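Local atomic coordinates of Rubredoxin\:oxygen oxidoreductase (Desulfovibrio gigas, PDB entry 1E5D), a protein that catalyses the four-electron reduction of one oxygen molecule to two water molecules, using a diiron centre and flavin mononucleotide. Residues V198-P203 / K330-Q335; K254-Y259 / K285-K290. All coordinates share one frame; numbering follows the deposited sequence.

In the fold
Contact 1 (198-203 / 330-335) joins the two domains of the chain, joining the turn between helices 183-198 and 202-214 of the lactamase-like part to the turn after helix 320-331 of the flavodoxin-like part. Contact 2 (254-259 / 285-290) lies wholly within the flavodoxin-like domain, in its parallel sheet. Their centres are 19 Å apart and their nearest atoms about 8 Å, so they do not touch; helix 320-331 bridges them, running into contact 1 and packing on Phe258 of contact 2. In contact 1, the Pro200 side chain lies about 12 Å from the diiron centre and that of Leu332 about 7 Å from a bound FMN; in contact 2, the Tyr259 side chain is also about 7 Å from an FMN.

Contact 1 of 2, residues V198-P203 / K330-Q335; sequences VNPYAP and KGLRPQ
Pro200 and Leu332 mark the closest backbone approach, CA to CA 4.6 Å, where a 3-10 turn at Asn199 and Pro200 meets the end of helix 320-331. Beyond the turn, Tyr201 is the N-cap of helix 202-214. On the other segment Arg333 leaves the helix with a positive phi of 44°, just after Leu332 has offered its carbonyl to the turn. Asn199 takes up that carbonyl: ND2 donates to Leu332 O at 2.7 Å with an N-H...O angle of 168°. Its CG stands anti to the backbone N (chi1 -151°), which carries the amide across to Leu332 O, and that oxygen lies close to the amide plane. ND2 also bonds to Gln249 OE1, so two acceptors grip this nitrogen and probably hold the buried amide's rotation. One water bridges the backbones, donating to Asn199 O at 2.5 Å and to Arg333 O at 2.7 Å. The contact is a domain interface within one chain, with the metallo-beta-lactamase-like part on the Asn199 side and the flavodoxin-like part on the Leu332 side. Pro200 is its apolar half. Its ring and the Leu332 side chain lie side by side, pointing the same way, with Pro200 CD 3.5 Å from Leu332 CD2. Pro200 CB rests 3.5 Å from Gly331 O, and the extended Arg333 chain brings CD to 3.8 Å from the same CB. The Arg333 guanidinium turns an edge toward Pro200 O, with NH1 still 4.1 Å from that oxygen. Trp347, Asn315 and Asn316 of the second subunit pack on Tyr201, Leu332 and Arg333 respectively, and the FMN near Leu332 probably belongs to that subunit's flavodoxin-like domain.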
loop_
_atom_site.group_PDB
_atom_site.type_symbol
_atom_site.label_atom_id
_atom_site.label_comp_id
_atom_site.label_asym_id
_atom_site.label_seq_id
_atom_site.Cartn_x
_atom_site.Cartn_y
_atom_site.Cartn_z
ATOM N N VAL A 198 -9.180 -13.019 12.476
ATOM C CA VAL A 198 -9.226 -13.513 13.849
ATOM C C VAL A 198 -7.843 -13.639 14.480
ATOM O O VAL A 198 -7.739 -13.667 15.709
ATOM C CB VAL A 198 -9.918 -14.890 13.925
ATOM C CG1 VAL A 198 -10.124 -15.302 15.371
ATOM C CG2 VAL A 198 -11.252 -14.862 13.197
ATOM N N ASN A 199 -6.784 -13.723 13.691
ATOM C CA ASN A 199 -5.450 -14.002 14.185
ATOM C C ASN A 199 -5.009 -13.192 15.392
ATOM O O ASN A 199 -4.450 -13.752 16.345
ATOM C CB ASN A 199 -4.408 -13.773 13.079
ATOM C CG ASN A 199 -3.221 -14.690 13.334
ATOM O OD1 ASN A 199 -3.268 -15.872 12.997
ATOM N ND2 ASN A 199 -2.182 -14.124 13.936
ATOM N N PRO A 200 -5.207 -11.886 15.450
ATOM C CA PRO A 200 -4.759 -11.163 16.654
ATOM C C PRO A 200 -5.443 -11.666 17.923
ATOM O O PRO A 200 -4.929 -11.415 19.020
ATOM C CB PRO A 200 -5.161 -9.713 16.381
ATOM C CG PRO A 200 -6.215 -9.815 15.324
ATOM C CD PRO A 200 -5.812 -10.987 14.464
ATOM N N TYR A 201 -6.565 -12.362 17.813
ATOM C CA TYR A 201 -7.285 -12.879 18.975
ATOM C C TYR A 201 -7.157 -14.389 19.086
ATOM O O TYR A 201 -8.077 -15.115 19.441
ATOM C CB TYR A 201 -8.759 -12.455 18.911
ATOM C CG TYR A 201 -8.875 -10.994 18.525
ATOM C CD1 TYR A 201 -8.600 -10.007 19.464
ATOM C CD2 TYR A 201 -9.245 -10.624 17.241
ATOM C CE1 TYR A 201 -8.700 -8.673 19.127
ATOM C CE2 TYR A 201 -9.347 -9.291 16.897
ATOM C CZ TYR A 201 -9.072 -8.330 17.845
ATOM O OH TYR A 201 -9.168 -6.999 17.506
ATOM N N ALA A 202 -5.964 -14.873 18.765
ATOM C CA ALA A 202 -5.617 -16.272 18.971
ATOM C C ALA A 202 -5.923 -16.721 20.396
ATOM O O ALA A 202 -6.613 -17.735 20.575
ATOM C CB ALA A 202 -4.148 -16.479 18.602
ATOM N N PRO A 203 -5.461 -16.040 21.439
ATOM C CA PRO A 203 -5.748 -16.510 22.804
ATOM C C PRO A 203 -7.245 -16.629 23.068
ATOM O O PRO A 203 -7.710 -17.638 23.597
ATOM C CB PRO A 203 -5.163 -15.437 23.719
ATOM C CG PRO A 203 -4.261 -14.610 22.876
ATOM C CD PRO A 203 -4.653 -14.812 21.450
ATOM N N LYS A 330 1.629 -6.515 11.296
ATOM C CA LYS A 330 1.836 -6.232 12.711
ATOM C C LYS A 330 0.521 -6.276 13.487
ATOM O O LYS A 330 0.468 -6.778 14.609
ATOM C CB LYS A 330 2.518 -4.876 12.872
ATOM C CG LYS A 330 2.559 -4.363 14.302
ATOM C CD LYS A 330 3.370 -3.075 14.345
ATOM C CE LYS A 330 3.375 -2.459 15.739
ATOM N NZ LYS A 330 4.615 -2.847 16.473
ATOM N N GLY A 331 -0.544 -5.752 12.885
ATOM C CA GLY A 331 -1.838 -5.714 13.537
ATOM C C GLY A 331 -2.390 -7.110 13.753
ATOM O O GLY A 331 -3.149 -7.364 14.687
ATOM N N LEU A 332 -2.025 -8.055 12.880
ATOM C CA LEU A 332 -2.652 -9.373 13.012
ATOM C C LEU A 332 -1.925 -10.254 14.017
ATOM O O LEU A 332 -2.308 -11.397 14.252
ATOM C CB LEU A 332 -2.723 -10.014 11.624
ATOM C CG LEU A 332 -3.816 -9.383 10.739
ATOM C CD1 LEU A 332 -3.635 -9.804 9.290
ATOM C CD2 LEU A 332 -5.199 -9.751 11.254
ATOM N N ARG A 333 -0.877 -9.690 14.587
ATOM C CA ARG A 333 -0.031 -10.267 15.610
ATOM C C ARG A 333 0.362 -11.715 15.364
ATOM O O ARG A 333 0.068 -12.584 16.190
ATOM C CB ARG A 333 -0.753 -10.161 16.965
ATOM C CG ARG A 333 -1.182 -8.747 17.306
ATOM C CD ARG A 333 -2.116 -8.745 18.508
ATOM N NE ARG A 333 -2.225 -7.399 19.064
ATOM C CZ ARG A 333 -3.000 -7.027 20.069
ATOM N NH1 ARG A 333 -3.785 -7.895 20.693
ATOM N NH2 ARG A 333 -2.995 -5.759 20.468
ATOM N N PRO A 334 1.044 -12.022 14.272
ATOM C CA PRO A 334 1.547 -13.387 14.067
ATOM C C PRO A 334 2.568 -13.753 15.140
ATOM O O PRO A 334 3.402 -12.933 15.541
ATOM C CB PRO A 334 2.229 -13.311 12.702
ATOM C CG PRO A 334 2.537 -11.867 12.510
ATOM C CD PRO A 334 1.402 -11.121 13.165
ATOM N N GLN A 335 2.507 -14.989 15.619
ATOM C CA GLN A 335 3.339 -15.468 16.713
ATOM C C GLN A 335 4.333 -16.531 16.264
ATOM O O GLN A 335 4.163 -17.153 15.217
ATOM C CB GLN A 335 2.474 -16.087 17.820
ATOM C CG GLN A 335 1.374 -15.195 18.362
ATOM C CD GLN A 335 1.924 -14.023 19.154
ATOM O OE1 GLN A 335 1.843 -12.865 18.736
ATOM N NE2 GLN A 335 2.495 -14.314 20.322
HETATM O O HOH W 1 -2.098 -14.017 17.035
#

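Contact 2 of 2, residues K254-Y259 / K285-K290; sequences KVVIFY and KLMWCK
Ile257 pairs with Leu286, and Phe258 with Met287, where strand 254-259 runs parallel to residues 285-288 of strand 283-288, the two segment axes 17° apart. Helix 265-279 connects the two in a beta-alpha-beta unit at one margin of the flavodoxin-like sheet. Ile257 lies at the middle of the pairing: its N donates to Lys285 O at 2.6 Å and its O accepts from Met287 N at 2.7 Å. The bonding weakens at Tyr259 N to Met287 O (3.3 Å), then recovers at Cys289 N to Tyr259 O (3.0 Å). Packing is close around the inner strand: Ile257 CG2 meets Leu286 CD1 at 3.5 Å beside helix 265-279. Across the sheet, Val256, Phe258 and Met287 are buried against helix 294-302, and Cys289 SG lies obliquely to the Phe258 ring, 3.7 Å from CD1. The outer strand is looser, with Lys285 and Trp288 only partly buried. Tyr259 CG sits between the backbone N and the carbonyl carbon (chi1 79°), and the ring leans over Trp288; the ring planes are 19° apart but slid, so overlap is slight. Trp288 NE1 bonds to Asp260 OD1, while its CD1 sits over a Tyr259 ring face, 3.6 Å from Tyr259 CZ.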
loop_
_atom_site.group_PDB
_atom_site.type_symbol
_atom_site.label_atom_id
_atom_site.label_comp_id
_atom_site.label_asym_id
_atom_site.label_seq_id
_atom_site.Cartn_x
_atom_site.Cartn_y
_atom_site.Cartn_z
ATOM N N LYS A 254 8.445 -23.627 6.548
ATOM C CA LYS A 254 8.063 -22.720 5.477
ATOM C C LYS A 254 8.646 -21.331 5.704
ATOM O O LYS A 254 8.565 -20.743 6.781
ATOM C CB LYS A 254 6.543 -22.656 5.385
ATOM C CG LYS A 254 5.999 -21.897 4.186
ATOM C CD LYS A 254 4.498 -22.099 4.084
ATOM C CE LYS A 254 3.786 -20.868 3.564
ATOM N NZ LYS A 254 2.331 -20.928 3.878
ATOM N N VAL A 255 9.255 -20.819 4.637
ATOM C CA VAL A 255 9.820 -19.475 4.685
ATOM C C VAL A 255 9.087 -18.619 3.657
ATOM O O VAL A 255 8.956 -18.975 2.489
ATOM C CB VAL A 255 11.335 -19.484 4.440
ATOM C CG1 VAL A 255 11.918 -18.080 4.486
ATOM C CG2 VAL A 255 12.054 -20.356 5.462
ATOM N N VAL A 256 8.576 -17.486 4.104
ATOM C CA VAL A 256 7.935 -16.478 3.298
ATOM C C VAL A 256 8.887 -15.288 3.182
ATOM O O VAL A 256 9.245 -14.648 4.170
ATOM C CB VAL A 256 6.616 -15.967 3.902
ATOM C CG1 VAL A 256 6.166 -14.704 3.166
ATOM C CG2 VAL A 256 5.540 -17.031 3.864
ATOM N N ILE A 257 9.298 -15.010 1.960
ATOM C CA ILE A 257 10.111 -13.842 1.666
ATOM C C ILE A 257 9.259 -12.801 0.951
ATOM O O ILE A 257 8.681 -13.059 -0.109
ATOM C CB ILE A 257 11.312 -14.213 0.786
ATOM C CG1 ILE A 257 12.259 -15.239 1.408
ATOM C CG2 ILE A 257 12.058 -12.958 0.366
ATOM C CD1 ILE A 257 13.130 -15.957 0.395
ATOM N N PHE A 258 9.138 -11.598 1.505
ATOM C CA PHE A 258 8.387 -10.583 0.756
ATOM C C PHE A 258 9.251 -9.329 0.708
ATOM O O PHE A 258 9.980 -8.985 1.626
ATOM C CB PHE A 258 7.011 -10.354 1.330
ATOM C CG PHE A 258 6.803 -9.535 2.576
ATOM C CD1 PHE A 258 6.701 -8.155 2.509
ATOM C CD2 PHE A 258 6.690 -10.119 3.821
ATOM C CE1 PHE A 258 6.483 -7.373 3.624
ATOM C CE2 PHE A 258 6.476 -9.345 4.950
ATOM C CZ PHE A 258 6.372 -7.964 4.864
ATOM N N TYR A 259 9.165 -8.667 -0.433
ATOM C CA TYR A 259 10.026 -7.555 -0.765
ATOM C C TYR A 259 9.288 -6.655 -1.750
ATOM O O TYR A 259 8.284 -7.058 -2.333
ATOM C CB TYR A 259 11.342 -8.066 -1.399
ATOM C CG TYR A 259 11.102 -8.416 -2.860
ATOM C CD1 TYR A 259 10.397 -9.570 -3.185
ATOM C CD2 TYR A 259 11.558 -7.616 -3.905
ATOM C CE1 TYR A 259 10.160 -9.919 -4.507
ATOM C CE2 TYR A 259 11.316 -7.949 -5.224
ATOM C CZ TYR A 259 10.614 -9.106 -5.522
ATOM O OH TYR A 259 10.393 -9.419 -6.842
ATOM N N LYS A 285 8.069 -19.355 -0.014
ATOM C CA LYS A 285 7.177 -18.464 -0.734
ATOM C C LYS A 285 7.918 -17.127 -0.909
ATOM O O LYS A 285 8.153 -16.448 0.089
ATOM C CB LYS A 285 5.842 -18.262 -0.031
ATOM C CG LYS A 285 5.037 -19.535 0.175
ATOM C CD LYS A 285 4.336 -19.976 -1.097
ATOM C CE LYS A 285 4.621 -21.435 -1.412
ATOM N NZ LYS A 285 4.983 -21.650 -2.844
ATOM N N LEU A 286 8.252 -16.828 -2.153
ATOM C CA LEU A 286 8.834 -15.570 -2.586
ATOM C C LEU A 286 7.756 -14.640 -3.131
ATOM O O LEU A 286 7.253 -14.837 -4.238
ATOM C CB LEU A 286 9.908 -15.811 -3.655
ATOM C CG LEU A 286 10.660 -14.569 -4.139
ATOM C CD1 LEU A 286 11.069 -13.709 -2.952
ATOM C CD2 LEU A 286 11.881 -14.943 -4.954
ATOM N N MET A 287 7.375 -13.611 -2.380
ATOM C CA MET A 287 6.246 -12.779 -2.778
ATOM C C MET A 287 6.592 -11.305 -2.947
ATOM O O MET A 287 7.035 -10.637 -2.018
ATOM C CB MET A 287 5.122 -12.936 -1.732
ATOM C CG MET A 287 4.887 -14.406 -1.393
ATOM S SD MET A 287 3.626 -14.649 -0.123
ATOM C CE MET A 287 2.156 -14.487 -1.132
ATOM N N TRP A 288 6.369 -10.793 -4.147
ATOM C CA TRP A 288 6.515 -9.400 -4.525
ATOM C C TRP A 288 5.316 -8.568 -4.095
ATOM O O TRP A 288 4.184 -8.861 -4.481
ATOM C CB TRP A 288 6.685 -9.336 -6.042
ATOM C CG TRP A 288 7.034 -7.996 -6.598
ATOM C CD1 TRP A 288 7.679 -6.997 -5.938
ATOM C CD2 TRP A 288 6.767 -7.499 -7.912
ATOM N NE1 TRP A 288 7.828 -5.908 -6.762
ATOM C CE2 TRP A 288 7.281 -6.191 -7.979
ATOM C CE3 TRP A 288 6.148 -8.024 -9.051
ATOM C CZ2 TRP A 288 7.198 -5.394 -9.125
ATOM C CZ3 TRP A 288 6.066 -7.237 -10.186
ATOM C CH2 TRP A 288 6.587 -5.934 -10.222
ATOM N N CYS A 289 5.517 -7.525 -3.301
ATOM C CA CYS A 289 4.400 -6.701 -2.857
ATOM C C CYS A 289 3.647 -6.038 -3.999
ATOM O O CYS A 289 2.494 -5.638 -3.855
ATOM C CB CYS A 289 4.881 -5.586 -1.912
ATOM S SG CYS A 289 5.432 -6.211 -0.318
ATOM N N LYS A 290 4.269 -5.883 -5.164
ATOM C CA LYS A 290 3.515 -5.238 -6.243
ATOM C C LYS A 290 2.560 -6.230 -6.901
ATOM O O LYS A 290 1.650 -5.791 -7.600
ATOM C CB LYS A 290 4.461 -4.649 -7.280
ATOM C CG LYS A 290 4.438 -3.144 -7.417
ATOM C CD LYS A 290 5.556 -2.472 -6.652
ATOM C CE LYS A 290 6.130 -1.301 -7.436
ATOM N NZ LYS A 290 7.614 -1.261 -7.283
#